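Local coordinates for protein putative serine protease (Human astrovirus 1, PDB 2W5E) that probably cleaves the viral polyprotein into its functional products as a trypsin-like serine endopeptidase with a catalytic triad, at residues N42-V47 against M53-V58; K64-I69 against L139-T144; L81-N86 against V153-T158. All blocks are in the same frame, centred on the assembly; numbering follows the deposited sequence.

Contact 1: residues N42-V47 against M53-V58; sequences NTFVNV and MYEAKV
With CG anti to its carbonyl carbon (chi1 -69°), the Phe44 ring leans across to Lys57, whose CG stands anti to the backbone N (chi1 -170°) and whose extended chain runs across one face of the ring. The two belong to a beta hairpin, strands 44-49 and 52-60, in the first of the two barrels of this chymotrypsin-like protease. Lys57 CG lies over that face, 4.2 Å from the Phe44 centroid, a CH-pi contact in which the aliphatic part of the lysine does the touching. Glu55 reaches the same ring obliquely, on the surface side of the hairpin. The other side, carrying Val45, Val47, Tyr54 and Ala56, is buried: Val47 CG2 meets Ala56 CB at 3.8 Å, and Ile69 of the next strand packs on Val45 and Ala56. Paired backbone bonds hold Val45 to Ala56 and Val47 to Tyr54, while Phe44-Lys57 and Asn46-Glu55 are non-hydrogen-bonded pairs. At the far end the Met53 chain bends back to lay CE against Asn46 CB; ND2 of Asn46 hydrogen-bonds OD2 of Asp17. Beyond Phe44 the ladder finishes with Val58 N donating to Thr43 O at 2.9 Å.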
# COMPACT_ATOMS: atom_id res chain seq x y z
N ASN A 42 -7.46 -25.68 -28.72
CA ASN A 42 -7.35 -26.32 -27.42
C ASN A 42 -8.36 -25.72 -26.45
O ASN A 42 -8.15 -24.61 -25.95
CB ASN A 42 -5.94 -26.15 -26.87
CG ASN A 42 -4.86 -26.62 -27.84
OD1 ASN A 42 -4.27 -25.83 -28.57
ND2 ASN A 42 -4.60 -27.92 -27.84
N THR A 43 -9.43 -26.44 -26.20
CA THR A 43 -10.41 -26.11 -25.20
C THR A 43 -9.85 -26.01 -23.79
O THR A 43 -10.21 -25.19 -23.03
CB THR A 43 -11.50 -27.14 -25.20
OG1 THR A 43 -12.19 -27.13 -26.44
CG2 THR A 43 -12.51 -26.80 -24.19
N PHE A 44 -8.93 -26.88 -23.49
CA PHE A 44 -8.14 -26.85 -22.26
C PHE A 44 -6.69 -26.48 -22.58
O PHE A 44 -6.05 -27.08 -23.45
CB PHE A 44 -8.18 -28.19 -21.52
CG PHE A 44 -9.52 -28.50 -20.92
CD1 PHE A 44 -9.87 -28.01 -19.67
CD2 PHE A 44 -10.43 -29.32 -21.60
CE1 PHE A 44 -11.11 -28.30 -19.10
CE2 PHE A 44 -11.68 -29.62 -21.05
CZ PHE A 44 -12.02 -29.10 -19.79
N VAL A 45 -6.18 -25.48 -21.86
CA VAL A 45 -4.79 -25.05 -22.01
C VAL A 45 -4.04 -25.17 -20.68
O VAL A 45 -4.66 -25.26 -19.61
CB VAL A 45 -4.68 -23.60 -22.57
CG1 VAL A 45 -5.32 -23.49 -23.96
CG2 VAL A 45 -5.30 -22.58 -21.59
N ASN A 46 -2.72 -25.20 -20.75
CA ASN A 46 -1.90 -25.07 -19.56
C ASN A 46 -1.58 -23.60 -19.30
O ASN A 46 -1.33 -22.83 -20.23
CB ASN A 46 -0.61 -25.89 -19.70
CG ASN A 46 -0.85 -27.39 -19.70
OD1 ASN A 46 -1.77 -27.89 -19.05
ND2 ASN A 46 -0.01 -28.12 -20.43
N VAL A 47 -1.63 -23.22 -18.03
CA VAL A 47 -1.27 -21.87 -17.60
C VAL A 47 -0.15 -22.00 -16.58
O VAL A 47 -0.25 -22.78 -15.64
CB VAL A 47 -2.47 -21.12 -16.96
CG1 VAL A 47 -2.03 -19.75 -16.44
CG2 VAL A 47 -3.62 -20.99 -17.95
N MET A 53 2.21 -25.01 -12.85
CA MET A 53 1.37 -25.24 -14.02
C MET A 53 -0.05 -25.61 -13.61
O MET A 53 -0.25 -26.44 -12.73
CB MET A 53 1.96 -26.34 -14.91
CG MET A 53 3.21 -25.91 -15.66
SD MET A 53 2.80 -25.13 -17.23
CE MET A 53 2.87 -26.55 -18.32
N TYR A 54 -1.02 -24.96 -14.25
CA TYR A 54 -2.44 -25.21 -14.01
C TYR A 54 -3.11 -25.58 -15.32
O TYR A 54 -2.74 -25.08 -16.38
CB TYR A 54 -3.14 -23.94 -13.51
CG TYR A 54 -2.61 -23.31 -12.25
CD1 TYR A 54 -3.31 -23.43 -11.04
CD2 TYR A 54 -1.44 -22.54 -12.25
CE1 TYR A 54 -2.84 -22.83 -9.87
CE2 TYR A 54 -0.96 -21.95 -11.09
CZ TYR A 54 -1.67 -22.09 -9.90
OH TYR A 54 -1.22 -21.50 -8.75
N GLU A 55 -4.12 -26.45 -15.25
CA GLU A 55 -5.01 -26.67 -16.38
C GLU A 55 -6.16 -25.68 -16.27
O GLU A 55 -6.68 -25.46 -15.17
CB GLU A 55 -5.53 -28.11 -16.40
CG GLU A 55 -6.36 -28.43 -17.64
CD GLU A 55 -7.01 -29.80 -17.59
OE1 GLU A 55 -7.90 -30.02 -16.74
OE2 GLU A 55 -6.63 -30.66 -18.42
N ALA A 56 -6.53 -25.08 -17.39
CA ALA A 56 -7.59 -24.08 -17.42
C ALA A 56 -8.42 -24.23 -18.68
O ALA A 56 -7.91 -24.67 -19.71
CB ALA A 56 -6.99 -22.66 -17.34
N LYS A 57 -9.69 -23.87 -18.60
CA LYS A 57 -10.63 -24.06 -19.70
C LYS A 57 -10.99 -22.75 -20.39
O LYS A 57 -11.36 -21.77 -19.73
CB LYS A 57 -11.90 -24.75 -19.20
CG LYS A 57 -12.83 -25.21 -20.30
CD LYS A 57 -14.10 -25.84 -19.74
CE LYS A 57 -14.91 -26.52 -20.83
NZ LYS A 57 -16.11 -27.22 -20.30
N VAL A 58 -10.90 -22.75 -21.71
CA VAL A 58 -11.37 -21.63 -22.53
C VAL A 58 -12.85 -21.39 -22.24
O VAL A 58 -13.65 -22.33 -22.23
CB VAL A 58 -11.14 -21.88 -24.04
CG1 VAL A 58 -11.70 -20.74 -24.88
CG2 VAL A 58 -9.65 -22.05 -24.33

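Contact 2: residues K64-I69 against L139-T144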
# COMPACT_ATOMS: atom_id res chain seq x y z
N LYS A 64 -13.68 -10.95 -32.42
CA LYS A 64 -12.31 -10.44 -32.30
C LYS A 64 -11.33 -11.58 -32.01
O LYS A 64 -11.69 -12.56 -31.36
CB LYS A 64 -12.21 -9.39 -31.19
CG LYS A 64 -12.60 -7.99 -31.61
CD LYS A 64 -12.38 -6.99 -30.49
CE LYS A 64 -12.93 -5.63 -30.85
NZ LYS A 64 -12.95 -4.71 -29.69
N ASP A 65 -10.10 -11.43 -32.50
CA ASP A 65 -9.07 -12.45 -32.35
C ASP A 65 -8.50 -12.48 -30.92
O ASP A 65 -7.29 -12.39 -30.71
CB ASP A 65 -7.96 -12.26 -33.39
CG ASP A 65 -8.43 -12.56 -34.82
OD1 ASP A 65 -9.34 -13.40 -35.00
OD2 ASP A 65 -7.88 -11.97 -35.77
N ILE A 66 -9.40 -12.60 -29.95
CA ILE A 66 -9.06 -12.63 -28.53
C ILE A 66 -9.73 -13.86 -27.90
O ILE A 66 -10.79 -14.30 -28.36
CB ILE A 66 -9.50 -11.31 -27.83
CG1 ILE A 66 -8.64 -10.13 -28.32
CG2 ILE A 66 -9.39 -11.41 -26.31
CD1 ILE A 66 -9.23 -8.76 -28.00
N ALA A 67 -9.11 -14.41 -26.87
CA ALA A 67 -9.65 -15.56 -26.15
C ALA A 67 -9.77 -15.27 -24.65
O ALA A 67 -8.89 -14.66 -24.05
CB ALA A 67 -8.78 -16.79 -26.38
N PHE A 68 -10.88 -15.71 -24.06
CA PHE A 68 -11.10 -15.58 -22.62
C PHE A 68 -11.09 -16.95 -21.96
O PHE A 68 -11.86 -17.84 -22.31
CB PHE A 68 -12.42 -14.84 -22.34
CG PHE A 68 -12.43 -13.42 -22.82
CD1 PHE A 68 -11.97 -12.38 -22.01
CD2 PHE A 68 -12.91 -13.11 -24.09
CE1 PHE A 68 -11.97 -11.06 -22.46
CE2 PHE A 68 -12.92 -11.80 -24.55
CZ PHE A 68 -12.45 -10.77 -23.73
N ILE A 69 -10.20 -17.10 -20.98
CA ILE A 69 -10.00 -18.34 -20.25
C ILE A 69 -10.42 -18.12 -18.79
O ILE A 69 -10.03 -17.13 -18.18
CB ILE A 69 -8.50 -18.76 -20.32
CG1 ILE A 69 -8.07 -19.00 -21.77
CG2 ILE A 69 -8.23 -19.98 -19.44
CD1 ILE A 69 -6.59 -18.85 -22.02
N LEU A 139 -5.41 -1.60 -23.17
CA LEU A 139 -6.08 -1.04 -24.34
C LEU A 139 -6.33 -2.09 -25.41
O LEU A 139 -7.30 -2.00 -26.16
CB LEU A 139 -5.22 0.07 -24.95
CG LEU A 139 -4.85 1.31 -24.13
CD1 LEU A 139 -3.81 2.13 -24.88
CD2 LEU A 139 -6.07 2.15 -23.83
N ALA A 140 -5.44 -3.08 -25.48
CA ALA A 140 -5.40 -4.01 -26.61
C ALA A 140 -4.62 -5.29 -26.30
O ALA A 140 -3.92 -5.37 -25.30
CB ALA A 140 -4.80 -3.31 -27.84
N VAL A 141 -4.76 -6.28 -27.18
CA VAL A 141 -4.06 -7.56 -27.06
C VAL A 141 -3.13 -7.78 -28.27
O VAL A 141 -3.60 -7.80 -29.41
CB VAL A 141 -5.08 -8.74 -26.95
CG1 VAL A 141 -4.35 -10.08 -26.82
CG2 VAL A 141 -6.04 -8.52 -25.78
N HIS A 142 -1.86 -7.92 -28.04
CA HIS A 142 -0.90 -8.06 -29.09
C HIS A 142 -1.12 -9.29 -29.98
O HIS A 142 -1.28 -10.36 -29.52
CB HIS A 142 0.49 -8.10 -28.53
CG HIS A 142 1.55 -8.23 -29.57
ND1 HIS A 142 2.30 -7.16 -29.99
CD2 HIS A 142 1.99 -9.29 -30.27
CE1 HIS A 142 3.16 -7.57 -30.89
NE2 HIS A 142 2.99 -8.86 -31.08
N GLN A 143 -1.12 -9.07 -31.27
CA GLN A 143 -1.48 -10.10 -32.24
C GLN A 143 -0.30 -10.56 -33.10
O GLN A 143 -0.05 -11.76 -33.22
CB GLN A 143 -2.61 -9.61 -33.16
CG GLN A 143 -3.92 -9.33 -32.45
CD GLN A 143 -4.60 -10.59 -31.95
OE1 GLN A 143 -4.61 -11.62 -32.63
NE2 GLN A 143 -5.18 -10.52 -30.76
N THR A 144 0.42 -9.61 -33.68
CA THR A 144 1.45 -9.93 -34.66
C THR A 144 2.51 -8.84 -34.81
O THR A 144 2.39 -7.76 -34.23
CB THR A 144 0.82 -10.23 -36.05
OG1 THR A 144 1.82 -10.73 -36.95
CG2 THR A 144 0.16 -8.98 -36.64
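Gln143 NE2 donates to the backbone oxygen Asp65 O at 2.8 Å, and this is the one hydrogen bond between the two segments. It is a bent bond, 139° at the hydrogen. The donor sits above the carbonyl plane, 37° out of it, and the oxygen in turn is tilted from the plane of the amide. The other end of the same amide turns toward the aspartate side chain, where Gln143 OE1 comes within 3.5 Å of Asp65 CB as a plain van der Waals contact. Beside the amide the interface is apolar: Ile66 crosses Val141 at a slant, its CD1 3.9 Å from Val141 CG2.

Here the two barrels of the chymotrypsin fold face each other, strand 66-70 belonging to one and strand 138-146 to the other, and the active site lies in the cleft between them. Asp65 is the aspartate of the charge relay, and the side chain of Gln143 also lies close to that of His37.

What sets the amide in place is a bend at chi2 (-70°), which folds the Gln143 chain back until NE2 also makes a weak bond to Val141 O, while Val153 and Ala35 pack against its side chain. Asp65 itself is the centre of an inverse gamma turn, closed by Ile66 N donating to Lys64 O at 2.7 Å, and its backbone is bonded to Ala36 as well. One step further out, Lys64 NZ forms a salt bridge with Asp159 and donates to Ile154 O.

Contact 3: residues L81-N86 against V153-T158; sequences LKLSKN and VIIDPT
A single leucine makes this apolar contact between two loops: Leu83, in the connection that leads from strand 66-70 to strand 91-98, touches the chain where it leaves strand 149-154. No hydrogen bond crosses. The work is done by one methyl, Leu83 CD2, which rests on the backbone around the Asp156-Pro157 peptide, 3.5 Å from Asp156 C. The proline ring adds its CD, 3.8 Å from Leu83 CD2. On the strand side of that peptide the same methyl meets Ile155 CG2 more loosely, at 4.2 Å; chi1 of -169° sends CG1 of Ile155 anti to the backbone N and leaves CG2 as the branch that meets the leucine.

In the double-barrel chymotrypsin fold, the segment 81-86 is part of the link from the last strand of the first barrel to the first strand of the second, and 153-158 runs from the end of the second barrel's last strand into the C-terminal tail. Ile155 carries the contact inward, packing on Ile66 and Phe68 of the first barrel, and Ser28 lies against Leu83.

The peptide under the methyl leads straight into an Asx turn. Asp156 OD1 accepts from both Thr158 N, 3.0 Å away and met on the anti side of the carboxylate, and Thr158 OG1, which takes the syn lone pair at 2.6 Å. Asp159 OD2 also accepts from Asp156 N.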
# COMPACT_ATOMS: atom_id res chain seq x y z
N LEU A 81 -5.32 -6.65 -14.46
CA LEU A 81 -5.37 -5.45 -15.28
C LEU A 81 -6.81 -5.00 -15.50
O LEU A 81 -7.69 -5.81 -15.76
CB LEU A 81 -4.66 -5.68 -16.61
CG LEU A 81 -3.18 -6.09 -16.58
CD1 LEU A 81 -2.63 -6.28 -17.98
CD2 LEU A 81 -2.32 -5.08 -15.80
N LYS A 82 -7.02 -3.69 -15.38
CA LYS A 82 -8.32 -3.10 -15.68
C LYS A 82 -8.31 -2.45 -17.05
O LYS A 82 -7.25 -2.10 -17.57
CB LYS A 82 -8.72 -2.11 -14.58
CG LYS A 82 -9.16 -2.79 -13.28
CD LYS A 82 -9.60 -1.79 -12.21
CE LYS A 82 -8.44 -1.34 -11.33
NZ LYS A 82 -8.90 -0.65 -10.09
N LEU A 83 -9.49 -2.32 -17.65
CA LEU A 83 -9.61 -1.64 -18.94
C LEU A 83 -9.73 -0.13 -18.74
O LEU A 83 -10.15 0.33 -17.67
CB LEU A 83 -10.79 -2.18 -19.73
CG LEU A 83 -10.47 -3.35 -20.67
CD1 LEU A 83 -10.25 -4.64 -19.91
CD2 LEU A 83 -11.59 -3.51 -21.67
N SER A 84 -9.36 0.63 -19.76
CA SER A 84 -9.38 2.09 -19.65
C SER A 84 -10.77 2.66 -19.89
O SER A 84 -11.50 2.22 -20.78
CB SER A 84 -8.39 2.74 -20.61
OG SER A 84 -8.47 4.15 -20.50
N LYS A 85 -11.12 3.66 -19.08
CA LYS A 85 -12.37 4.39 -19.22
C LYS A 85 -12.23 5.46 -20.31
O LYS A 85 -13.08 5.58 -21.19
CB LYS A 85 -12.77 5.05 -17.90
CG LYS A 85 -12.57 4.18 -16.65
CD LYS A 85 -13.28 4.78 -15.44
CE LYS A 85 -12.88 4.07 -14.15
NZ LYS A 85 -11.54 4.52 -13.64
N ASN A 86 -11.13 6.23 -20.23
CA ASN A 86 -10.83 7.28 -21.20
C ASN A 86 -9.49 7.02 -21.89
O ASN A 86 -8.47 7.58 -21.48
CB ASN A 86 -10.82 8.66 -20.52
CG ASN A 86 -12.03 8.89 -19.63
OD1 ASN A 86 -13.18 8.90 -20.10
ND2 ASN A 86 -11.79 9.07 -18.34
N VAL A 153 -5.09 -5.93 -31.39
CA VAL A 153 -6.53 -5.66 -31.52
C VAL A 153 -7.04 -4.98 -30.25
O VAL A 153 -6.88 -5.51 -29.15
CB VAL A 153 -7.35 -6.94 -31.82
CG1 VAL A 153 -8.83 -6.62 -31.92
CG2 VAL A 153 -6.88 -7.60 -33.10
N ILE A 154 -7.66 -3.82 -30.43
CA ILE A 154 -8.27 -3.06 -29.33
C ILE A 154 -9.37 -3.87 -28.63
O ILE A 154 -10.19 -4.53 -29.28
CB ILE A 154 -8.79 -1.67 -29.80
CG1 ILE A 154 -7.64 -0.67 -29.88
CG2 ILE A 154 -9.84 -1.10 -28.85
CD1 ILE A 154 -7.12 -0.42 -31.28
N ILE A 155 -9.36 -3.82 -27.30
CA ILE A 155 -10.34 -4.53 -26.48
C ILE A 155 -11.23 -3.53 -25.73
O ILE A 155 -10.78 -2.46 -25.33
CB ILE A 155 -9.63 -5.52 -25.49
CG1 ILE A 155 -10.65 -6.46 -24.83
CG2 ILE A 155 -8.77 -4.77 -24.46
CD1 ILE A 155 -10.03 -7.57 -23.97
N ASP A 156 -12.50 -3.89 -25.57
CA ASP A 156 -13.42 -3.11 -24.73
C ASP A 156 -14.30 -4.04 -23.88
O ASP A 156 -14.34 -5.25 -24.13
CB ASP A 156 -14.22 -2.09 -25.57
CG ASP A 156 -15.21 -2.74 -26.52
OD1 ASP A 156 -16.21 -3.31 -26.03
OD2 ASP A 156 -15.01 -2.65 -27.75
N PRO A 157 -14.98 -3.50 -22.84
CA PRO A 157 -15.76 -4.33 -21.91
C PRO A 157 -16.84 -5.22 -22.55
O PRO A 157 -17.22 -6.23 -21.95
CB PRO A 157 -16.39 -3.31 -20.96
CG PRO A 157 -15.46 -2.15 -21.00
CD PRO A 157 -15.02 -2.08 -22.43
N THR A 158 -17.32 -4.85 -23.74
CA THR A 158 -18.38 -5.62 -24.40
C THR A 158 -17.84 -6.88 -25.08
O THR A 158 -18.61 -7.75 -25.50
CB THR A 158 -19.17 -4.78 -25.44
OG1 THR A 158 -18.37 -4.58 -26.62
CG2 THR A 158 -19.59 -3.43 -24.86

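Contact 1 lies within the first barrel, contact 2 spans both barrels and contact 3 joins their connecting loop to the C-terminal tail. Outward from the centre of the chain the order is contact 2, contact 3, contact 1, which has a buried face and a surface face. Neighbouring strands tie contacts 1 and 2 together, with Val58 CG1 packed near Phe68 O. Contacts 2 and 3 share the second barrel's sheet and are joined by a probable hydrogen bond from Ile155 N to Leu139 O; contacts 1 and 3 do not touch. The chemistry changes accordingly: a backbone ladder, then a side-chain amide's hydrogen bond to the catalytic aspartate's backbone with a small apolar contact, then methyl packing alone.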